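Side-chain contacts in tyrosine--tRNA ligase, mitochondrial (Emericella nidulans, PDB 5IHX), which probably attaches tyrosine to its mitochondrial tRNA at the expense of ATP, as an aminoacyl-tRNA synthetase of the first class: residues Q24-I29 and F61-V66; S36-L41 and G45-V50; F87-W92 and F279-L284. One frame throughout, in Å; residues are numbered along the deposited sequence.

How the contacts relate
The three contacts run from the N-terminal helix inward to the Rossmann-type catalytic domain. Contact 1 sets helix 16-30 on the end of helix 54-63; contact 2, between its two segments along the chain, folds the loop that follows helix 37-44 back onto that helix. Their centres are about 15 Å apart, and they touch through Ile29 and Thr62 on Ser36 and through Phe61 on Phe37 and Val38. Contact 3 lies about 9 Å from contact 2, centre to centre, and joins helix 84-95 to the central sheet; the backbones of His48 and Asp49 probably hydrogen-bond to Thr280. The side chain of Thr281 in contact 3 is about 10 Å from the bound tyrosine.

Contact 1: residues Q24-I29 and F61-V66; sequences QFAQEI and FTEKRV
Ala26 and Ile29, one turn apart on helix 16-30, pack against Thr62 on the last turn of helix 54-63, a small helix-to-helix contact in which the N-terminal helix lies against the catalytic domain. The touching is van der Waals contact, and no hydrogen bond crosses. Ala26 brings the backbones close, with its CA 5.2 Å from Thr62 CA, and its CB sits 3.4 Å from Thr62 O and 3.9 Å from Thr62 CG2. The Thr62 methyl is turned opposite the backbone N (OG1 chi1 -62°), which lays CG2 against both CA and CB of Ala26. Ile29 and Thr62 lie alongside each other, pointing opposite ways; Ile29 CD1 comes 4.1 Å from Thr62 CG2.

The polar ends of Thr62 and Glu63 find partners outside the two segments. Thr62 OG1 bonds to the carbonyl oxygen of His58 one turn back in its own helix, so the hydroxyl is satisfied beside the isoleucine. Glu63 folds its carboxylate back to the edge of the contact, where OE2 forms a salt bridge with Lys30, just past Ile29. Beyond the helix end, Arg65, the centre of an inverse gamma turn, reaches back to helix 16-30 through a salt bridge with Glu21. Beside the threonine hydroxyl, Ile29 CG2 stands 4.0 Å from Thr62 OG1.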
loop_
_atom_site.group_PDB
_atom_site.type_symbol
_atom_site.label_atom_id
_atom_site.label_comp_id
_atom_site.label_asym_id
_atom_site.label_seq_id
_atom_site.Cartn_x
_atom_site.Cartn_y
_atom_site.Cartn_z
ATOM N N GLN A 24 13.300 0.135 -42.602
ATOM C CA GLN A 24 13.897 -0.669 -43.658
ATOM C C GLN A 24 13.899 -2.140 -43.248
ATOM O O GLN A 24 13.503 -3.005 -44.029
ATOM C CB GLN A 24 15.317 -0.186 -43.968
ATOM C CG GLN A 24 16.063 -1.024 -45.002
ATOM C CD GLN A 24 15.349 -1.089 -46.340
ATOM O OE1 GLN A 24 14.502 -0.250 -46.648
ATOM N NE2 GLN A 24 15.691 -2.090 -47.144
ATOM N N PHE A 25 14.358 -2.419 -42.029
ATOM C CA PHE A 25 14.340 -3.780 -41.500
ATOM C C PHE A 25 12.931 -4.372 -41.539
ATOM O O PHE A 25 12.752 -5.543 -41.872
ATOM C CB PHE A 25 14.869 -3.827 -40.060
ATOM C CG PHE A 25 16.338 -3.503 -39.923
ATOM C CD1 PHE A 25 17.183 -3.503 -41.022
ATOM C CD2 PHE A 25 16.878 -3.233 -38.674
ATOM C CE1 PHE A 25 18.531 -3.215 -40.880
ATOM C CE2 PHE A 25 18.223 -2.946 -38.526
ATOM C CZ PHE A 25 19.051 -2.941 -39.630
ATOM N N ALA A 26 11.937 -3.558 -41.197
ATOM C CA ALA A 26 10.554 -4.020 -41.137
ATOM C C ALA A 26 10.090 -4.550 -42.489
ATOM O O ALA A 26 9.472 -5.614 -42.565
ATOM C CB ALA A 26 9.637 -2.898 -40.669
ATOM N N GLN A 27 10.380 -3.809 -43.553
ATOM C CA GLN A 27 10.020 -4.245 -44.896
ATOM C C GLN A 27 10.745 -5.542 -45.241
ATOM O O GLN A 27 10.148 -6.470 -45.782
ATOM C CB GLN A 27 10.349 -3.168 -45.931
ATOM C CG GLN A 27 9.961 -3.559 -47.353
ATOM C CD GLN A 27 10.297 -2.491 -48.375
ATOM O OE1 GLN A 27 10.932 -1.485 -48.056
ATOM N NE2 GLN A 27 9.870 -2.706 -49.614
ATOM N N GLU A 28 12.033 -5.602 -44.920
ATOM C CA GLU A 28 12.832 -6.785 -45.208
ATOM C C GLU A 28 12.328 -7.997 -44.431
ATOM O O GLU A 28 12.432 -9.128 -44.905
ATOM C CB GLU A 28 14.306 -6.523 -44.895
ATOM C CG GLU A 28 14.944 -5.477 -45.801
ATOM C CD GLU A 28 16.390 -5.188 -45.448
ATOM O OE1 GLU A 28 16.956 -5.911 -44.603
ATOM O OE2 GLU A 28 16.960 -4.236 -46.020
ATOM N N ILE A 29 11.776 -7.766 -43.243
ATOM C CA ILE A 29 11.233 -8.861 -42.449
ATOM C C ILE A 29 9.969 -9.419 -43.091
ATOM O O ILE A 29 9.797 -10.635 -43.190
ATOM C CB ILE A 29 10.927 -8.415 -41.002
ATOM C CG1 ILE A 29 12.225 -8.251 -40.213
ATOM C CG2 ILE A 29 10.028 -9.429 -40.290
ATOM C CD1 ILE A 29 12.074 -7.436 -38.940
ATOM N N PHE A 61 7.654 -5.753 -32.451
ATOM C CA PHE A 61 9.102 -5.690 -32.612
ATOM C C PHE A 61 9.503 -5.419 -34.057
ATOM O O PHE A 61 10.548 -4.823 -34.313
ATOM C CB PHE A 61 9.753 -6.983 -32.123
ATOM C CG PHE A 61 9.993 -7.013 -30.642
ATOM C CD1 PHE A 61 10.990 -6.233 -30.078
ATOM C CD2 PHE A 61 9.229 -7.816 -29.814
ATOM C CE1 PHE A 61 11.218 -6.252 -28.716
ATOM C CE2 PHE A 61 9.456 -7.843 -28.448
ATOM C CZ PHE A 61 10.451 -7.060 -27.899
ATOM N N THR A 62 8.682 -5.865 -35.000
ATOM C CA THR A 62 8.947 -5.600 -36.407
ATOM C C THR A 62 8.819 -4.107 -36.693
ATOM O O THR A 62 9.689 -3.512 -37.325
ATOM C CB THR A 62 7.988 -6.384 -37.325
ATOM O OG1 THR A 62 8.167 -7.790 -37.122
ATOM C CG2 THR A 62 8.243 -6.052 -38.795
ATOM N N GLU A 63 7.730 -3.510 -36.217
ATOM C CA GLU A 63 7.405 -2.123 -36.539
ATOM C C GLU A 63 8.127 -1.095 -35.669
ATOM O O GLU A 63 8.388 0.020 -36.120
ATOM C CB GLU A 63 5.894 -1.903 -36.421
ATOM C CG GLU A 63 5.065 -2.789 -37.337
ATOM C CD GLU A 63 5.371 -2.563 -38.806
ATOM O OE1 GLU A 63 5.893 -1.482 -39.150
ATOM O OE2 GLU A 63 5.093 -3.471 -39.618
ATOM N N LYS A 64 8.451 -1.464 -34.432
ATOM C CA LYS A 64 8.973 -0.500 -33.461
ATOM C C LYS A 64 10.235 -0.976 -32.750
ATOM O O LYS A 64 10.351 -2.140 -32.369
ATOM C CB LYS A 64 7.903 -0.179 -32.416
ATOM C CG LYS A 64 6.622 0.416 -32.978
ATOM C CD LYS A 64 5.549 0.529 -31.900
ATOM C CE LYS A 64 5.936 1.518 -30.809
ATOM N NZ LYS A 64 4.862 1.664 -29.788
ATOM N N ARG A 65 11.172 -0.049 -32.573
ATOM C CA ARG A 65 12.360 -0.280 -31.765
ATOM C C ARG A 65 11.997 -0.082 -30.294
ATOM O O ARG A 65 12.456 0.860 -29.652
ATOM C CB ARG A 65 13.482 0.676 -32.189
ATOM C CG ARG A 65 14.839 0.410 -31.557
ATOM C CD ARG A 65 15.797 1.567 -31.820
ATOM N NE ARG A 65 16.078 1.760 -33.243
ATOM C CZ ARG A 65 17.071 1.173 -33.907
ATOM N NH1 ARG A 65 17.900 0.339 -33.290
ATOM N NH2 ARG A 65 17.237 1.423 -35.198
ATOM N N VAL A 66 11.154 -0.969 -29.772
ATOM C CA VAL A 66 10.591 -0.813 -28.432
ATOM C C VAL A 66 11.570 -1.186 -27.331
ATOM O O VAL A 66 12.478 -1.995 -27.532
ATOM C CB VAL A 66 9.320 -1.670 -28.238
ATOM C CG1 VAL A 66 8.248 -1.245 -29.208
ATOM C CG2 VAL A 66 9.637 -3.157 -28.390
#

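Contact 2: residues S36-L41 and G45-V50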
loop_
_atom_site.group_PDB
_atom_site.type_symbol
_atom_site.label_atom_id
_atom_site.label_comp_id
_atom_site.label_asym_id
_atom_site.label_seq_id
_atom_site.Cartn_x
_atom_site.Cartn_y
_atom_site.Cartn_z
ATOM N N SER A 36 12.616 -10.980 -37.534
ATOM C CA SER A 36 12.247 -10.041 -36.487
ATOM C C SER A 36 12.902 -10.496 -35.192
ATOM O O SER A 36 13.452 -11.595 -35.123
ATOM C CB SER A 36 10.729 -9.964 -36.322
ATOM O OG SER A 36 10.224 -11.148 -35.728
ATOM N N PHE A 37 12.852 -9.652 -34.170
ATOM C CA PHE A 37 13.436 -9.997 -32.883
ATOM C C PHE A 37 12.760 -11.234 -32.299
ATOM O O PHE A 37 13.413 -12.068 -31.674
ATOM C CB PHE A 37 13.334 -8.817 -31.915
ATOM C CG PHE A 37 14.057 -9.036 -30.619
ATOM C CD1 PHE A 37 15.431 -9.204 -30.600
ATOM C CD2 PHE A 37 13.365 -9.058 -29.419
ATOM C CE1 PHE A 37 16.101 -9.405 -29.408
ATOM C CE2 PHE A 37 14.031 -9.255 -28.227
ATOM C CZ PHE A 37 15.402 -9.428 -28.221
ATOM N N VAL A 38 11.453 -11.354 -32.515
ATOM C CA VAL A 38 10.697 -12.500 -32.017
ATOM C C VAL A 38 11.102 -13.781 -32.741
ATOM O O VAL A 38 11.393 -14.795 -32.107
ATOM C CB VAL A 38 9.175 -12.286 -32.171
ATOM C CG1 VAL A 38 8.402 -13.551 -31.794
ATOM C CG2 VAL A 38 8.719 -11.114 -31.322
ATOM N N GLU A 39 11.090 -13.734 -34.070
ATOM C CA GLU A 39 11.483 -14.879 -34.883
ATOM C C GLU A 39 12.888 -15.327 -34.505
ATOM O O GLU A 39 13.185 -16.520 -34.458
ATOM C CB GLU A 39 11.411 -14.529 -36.371
ATOM C CG GLU A 39 9.991 -14.290 -36.872
ATOM C CD GLU A 39 9.945 -13.724 -38.280
ATOM O OE1 GLU A 39 10.869 -12.972 -38.658
ATOM O OE2 GLU A 39 8.972 -14.021 -39.006
ATOM N N HIS A 40 13.749 -14.356 -34.230
ATOM C CA HIS A 40 15.105 -14.642 -33.799
ATOM C C HIS A 40 15.129 -15.381 -32.463
ATOM O O HIS A 40 15.810 -16.394 -32.327
ATOM C CB HIS A 40 15.916 -13.355 -33.683
ATOM C CG HIS A 40 17.246 -13.551 -33.035
ATOM N ND1 HIS A 40 18.281 -14.221 -33.651
ATOM C CD2 HIS A 40 17.704 -13.196 -31.811
ATOM C CE1 HIS A 40 19.325 -14.255 -32.841
ATOM N NE2 HIS A 40 18.998 -13.640 -31.719
ATOM N N LEU A 41 14.379 -14.881 -31.485
ATOM C CA LEU A 41 14.345 -15.499 -30.160
ATOM C C LEU A 41 13.760 -16.903 -30.214
ATOM O O LEU A 41 14.204 -17.797 -29.493
ATOM C CB LEU A 41 13.539 -14.645 -29.177
ATOM C CG LEU A 41 14.159 -13.328 -28.700
ATOM C CD1 LEU A 41 13.216 -12.629 -27.733
ATOM C CD2 LEU A 41 15.516 -13.550 -28.046
ATOM N N GLY A 45 15.260 -20.465 -29.095
ATOM C CA GLY A 45 14.502 -21.245 -28.129
ATOM C C GLY A 45 14.338 -20.525 -26.801
ATOM O O GLY A 45 14.224 -21.159 -25.751
ATOM N N LEU A 46 14.311 -19.197 -26.849
ATOM C CA LEU A 46 14.275 -18.382 -25.638
ATOM C C LEU A 46 12.870 -17.939 -25.221
ATOM O O LEU A 46 12.700 -17.387 -24.134
ATOM C CB LEU A 46 15.165 -17.151 -25.822
ATOM C CG LEU A 46 16.671 -17.397 -25.698
ATOM C CD1 LEU A 46 17.457 -16.164 -26.121
ATOM C CD2 LEU A 46 17.043 -17.801 -24.273
ATOM N N ILE A 47 11.871 -18.173 -26.070
ATOM C CA ILE A 47 10.487 -17.849 -25.716
ATOM C C ILE A 47 9.716 -19.100 -25.307
ATOM O O ILE A 47 9.612 -20.052 -26.078
ATOM C CB ILE A 47 9.741 -17.164 -26.879
ATOM C CG1 ILE A 47 10.502 -15.916 -27.331
ATOM C CG2 ILE A 47 8.305 -16.826 -26.458
ATOM C CD1 ILE A 47 9.813 -15.115 -28.420
ATOM N N HIS A 48 9.175 -19.084 -24.091
ATOM C CA HIS A 48 8.331 -20.170 -23.607
ATOM C C HIS A 48 6.865 -19.836 -23.876
ATOM O O HIS A 48 6.216 -20.471 -24.709
ATOM C CB HIS A 48 8.562 -20.415 -22.117
ATOM C CG HIS A 48 7.711 -21.509 -21.550
ATOM N ND1 HIS A 48 7.697 -22.782 -22.072
ATOM C CD2 HIS A 48 6.843 -21.516 -20.510
ATOM C CE1 HIS A 48 6.857 -23.532 -21.375
ATOM N NE2 HIS A 48 6.328 -22.787 -20.424
ATOM N N ASP A 49 6.352 -18.842 -23.156
ATOM C CA ASP A 49 4.995 -18.342 -23.362
ATOM C C ASP A 49 4.999 -16.852 -23.664
ATOM O O ASP A 49 5.801 -16.101 -23.112
ATOM C CB ASP A 49 4.119 -18.599 -22.129
ATOM C CG ASP A 49 3.747 -20.060 -21.964
ATOM O OD1 ASP A 49 3.652 -20.778 -22.983
ATOM O OD2 ASP A 49 3.536 -20.487 -20.808
ATOM N N VAL A 50 4.092 -16.434 -24.541
ATOM C CA VAL A 50 3.852 -15.021 -24.785
ATOM C C VAL A 50 2.657 -14.583 -23.952
ATOM O O VAL A 50 1.579 -15.165 -24.043
ATOM C CB VAL A 50 3.591 -14.727 -26.277
ATOM C CG1 VAL A 50 3.192 -13.264 -26.481
ATOM C CG2 VAL A 50 4.813 -15.076 -27.109
#
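Leu41 O is gripped by two backbone N-H groups where helix 37-44 ends. Leu46 N donates to it over 3.0 Å in a nearly straight bond (176°), whereas the approach of Gly45 N to the same Leu41 O is strongly bent and makes a weak bond. Gly45, at positive phi, is the C-prime residue of a Schellman motif and turns the chain out of the helix.

The turn folds Leu46 and Ile47 back over the side chains of the helix. Leu41 meets both: CD2 touches Leu46 CD1 at 3.8 Å as the two leucines cross obliquely, and CB lies against CG1 and CD1 of Ile47. Ile47 holds CG1 opposite its carbonyl carbon (chi1 -56°) and extends CD1 along the helix to Val38 CG1, 4.0 Å away, the two side chains meeting at about a right angle. Within the helix, Leu41 CG rests 4.1 Å above one face of the Phe37 ring, toward its rim.

At the other end of the helix Ser36 and Glu39 form a capping box. Ser36 OG accepts from Glu39 N at 3.2 Å, and Ser36 N donates to Glu39 OE1 at 2.9 Å, on the anti side of the carboxylate. Around the apolar patch, Phe279 of strand 277-280 packs on Leu41 and Ile47, while Val89 of helix 84-95 touches Leu41 and Leu46.

Local bonds thus cap both ends: Ser36 OG takes the N-H of Glu39 in the first turn, and backbone N-H groups take up Leu41 O beside a hydrophobic cluster that ties this short helix to the Rossmann-type core.

Contact 3: residues F87-W92 and F279-L284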
loop_
_atom_site.group_PDB
_atom_site.type_symbol
_atom_site.label_atom_id
_atom_site.label_comp_id
_atom_site.label_asym_id
_atom_site.label_seq_id
_atom_site.Cartn_x
_atom_site.Cartn_y
_atom_site.Cartn_z
ATOM N N PHE A 87 17.910 -12.505 -19.085
ATOM C CA PHE A 87 18.997 -11.573 -19.365
ATOM C C PHE A 87 19.712 -11.922 -20.670
ATOM O O PHE A 87 20.325 -11.055 -21.293
ATOM C CB PHE A 87 19.973 -11.522 -18.191
ATOM C CG PHE A 87 19.354 -10.980 -16.933
ATOM C CD1 PHE A 87 18.865 -9.685 -16.898
ATOM C CD2 PHE A 87 19.269 -11.750 -15.787
ATOM C CE1 PHE A 87 18.287 -9.174 -15.753
ATOM C CE2 PHE A 87 18.696 -11.241 -14.635
ATOM C CZ PHE A 87 18.208 -9.950 -14.619
ATOM N N MET A 88 19.631 -13.181 -21.087
ATOM C CA MET A 88 20.094 -13.556 -22.419
ATOM C C MET A 88 19.211 -12.865 -23.459
ATOM O O MET A 88 19.690 -12.444 -24.513
ATOM C CB MET A 88 20.067 -15.074 -22.616
ATOM C CG MET A 88 21.052 -15.847 -21.747
ATOM S SD MET A 88 22.776 -15.353 -21.953
ATOM C CE MET A 88 22.993 -15.542 -23.720
ATOM N N VAL A 89 17.917 -12.756 -23.162
ATOM C CA VAL A 89 16.992 -12.036 -24.038
ATOM C C VAL A 89 17.378 -10.561 -24.140
ATOM O O VAL A 89 17.377 -9.991 -25.232
ATOM C CB VAL A 89 15.531 -12.162 -23.543
ATOM C CG1 VAL A 89 14.608 -11.200 -24.287
ATOM C CG2 VAL A 89 15.037 -13.590 -23.707
ATOM N N LEU A 90 17.708 -9.947 -23.007
ATOM C CA LEU A 90 18.109 -8.543 -23.000
ATOM C C LEU A 90 19.452 -8.358 -23.703
ATOM O O LEU A 90 19.682 -7.345 -24.362
ATOM C CB LEU A 90 18.192 -7.999 -21.570
ATOM C CG LEU A 90 16.908 -7.939 -20.739
ATOM C CD1 LEU A 90 17.180 -7.227 -19.420
ATOM C CD2 LEU A 90 15.770 -7.261 -21.492
ATOM N N ALA A 91 20.336 -9.341 -23.559
ATOM C CA ALA A 91 21.625 -9.308 -24.236
ATOM C C ALA A 91 21.418 -9.254 -25.744
ATOM O O ALA A 91 22.031 -8.444 -26.439
ATOM C CB ALA A 91 22.463 -10.516 -23.856
ATOM N N TRP A 92 20.545 -10.121 -26.244
ATOM C CA TRP A 92 20.202 -10.119 -27.660
ATOM C C TRP A 92 19.584 -8.786 -28.057
ATOM O O TRP A 92 19.947 -8.203 -29.080
ATOM C CB TRP A 92 19.242 -11.262 -27.983
ATOM C CG TRP A 92 19.927 -12.571 -28.208
ATOM C CD1 TRP A 92 19.763 -13.719 -27.491
ATOM C CD2 TRP A 92 20.890 -12.868 -29.226
ATOM N NE1 TRP A 92 20.559 -14.714 -28.003
ATOM C CE2 TRP A 92 21.260 -14.217 -29.071
ATOM C CE3 TRP A 92 21.469 -12.125 -30.260
ATOM C CZ2 TRP A 92 22.186 -14.838 -29.905
ATOM C CZ3 TRP A 92 22.387 -12.743 -31.089
ATOM C CH2 TRP A 92 22.738 -14.085 -30.905
ATOM N N PHE A 279 6.507 -11.680 -22.398
ATOM C CA PHE A 279 6.673 -13.109 -22.609
ATOM C C PHE A 279 7.617 -13.686 -21.572
ATOM O O PHE A 279 8.306 -12.947 -20.868
ATOM C CB PHE A 279 7.184 -13.393 -24.025
ATOM C CG PHE A 279 8.505 -12.753 -24.344
ATOM C CD1 PHE A 279 8.576 -11.420 -24.707
ATOM C CD2 PHE A 279 9.674 -13.498 -24.314
ATOM C CE1 PHE A 279 9.792 -10.837 -25.015
ATOM C CE2 PHE A 279 10.890 -12.920 -24.620
ATOM C CZ PHE A 279 10.948 -11.587 -24.974
ATOM N N THR A 280 7.625 -15.011 -21.472
ATOM C CA THR A 280 8.455 -15.702 -20.497
ATOM C C THR A 280 9.523 -16.547 -21.176
ATOM O O THR A 280 9.408 -16.886 -22.356
ATOM C CB THR A 280 7.612 -16.615 -19.594
ATOM O OG1 THR A 280 6.953 -17.605 -20.394
ATOM C CG2 THR A 280 6.577 -15.805 -18.829
ATOM N N THR A 281 10.555 -16.886 -20.412
ATOM C CA THR A 281 11.620 -17.763 -20.879
ATOM C C THR A 281 11.402 -19.148 -20.268
ATOM O O THR A 281 10.787 -19.261 -19.208
ATOM C CB THR A 281 13.010 -17.212 -20.499
ATOM O OG1 THR A 281 13.064 -16.973 -19.087
ATOM C CG2 THR A 281 13.287 -15.906 -21.231
ATOM N N PRO A 282 11.899 -20.207 -20.932
ATOM C CA PRO A 282 11.644 -21.586 -20.489
ATOM C C PRO A 282 12.229 -21.940 -19.121
ATOM O O PRO A 282 13.173 -21.298 -18.657
ATOM C CB PRO A 282 12.301 -22.436 -21.585
ATOM C CG PRO A 282 13.256 -21.531 -22.272
ATOM C CD PRO A 282 12.658 -20.169 -22.195
ATOM N N LEU A 283 11.651 -22.963 -18.492
ATOM C CA LEU A 283 12.126 -23.465 -17.205
ATOM C C LEU A 283 13.271 -24.459 -17.359
ATOM O O LEU A 283 13.158 -25.442 -18.092
ATOM C CB LEU A 283 10.981 -24.139 -16.446
ATOM C CG LEU A 283 11.281 -24.598 -15.015
ATOM C CD1 LEU A 283 11.645 -23.423 -14.116
ATOM C CD2 LEU A 283 10.103 -25.374 -14.445
ATOM N N LEU A 284 14.379 -24.179 -16.682
ATOM C CA LEU A 284 15.536 -25.068 -16.679
ATOM C C LEU A 284 15.366 -26.193 -15.654
ATOM O O LEU A 284 15.123 -25.928 -14.476
ATOM C CB LEU A 284 16.809 -24.270 -16.399
ATOM C CG LEU A 284 17.107 -23.180 -17.434
ATOM C CD1 LEU A 284 18.207 -22.251 -16.945
ATOM C CD2 LEU A 284 17.484 -23.800 -18.772
#
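The Phe279 ring presents its edge to Val89 as the two side chains reach toward each other: CG1 of the valine lies near the ring plane, 3.7 Å from Phe279 CZ and 4.1 Å from Phe279 CE2. The pair joins helix 84-95 to strand 277-280 of the central sheet, the helix-on-sheet packing of the Rossmann-type catalytic domain of this synthetase class. The ring leaves its backbone between N and the carbonyl carbon (chi1 59°), and in this position its far end reaches the helix. Val235 and Val237 of the adjacent strand, and Ile68 of the strand beyond it, also pack on Phe279.

Val89 meets both Phe279 and Thr281, one methyl to each. Its CG1 stands opposite the backbone N (chi1 169°) and takes the ring edge, leaving CG2 for Thr281. Although the nearest backbones, at Val89 and Thr281, keep their CA atoms 8.5 Å apart, the branched side chains bridge the gap by purely van der Waals contact. The hydroxyl of Thr281 has a weak hydrogen bond to Gly238 O on the adjacent strand, and its methyl faces the helix: Thr281 CG2 meets Val89 CG2 at 3.8 Å.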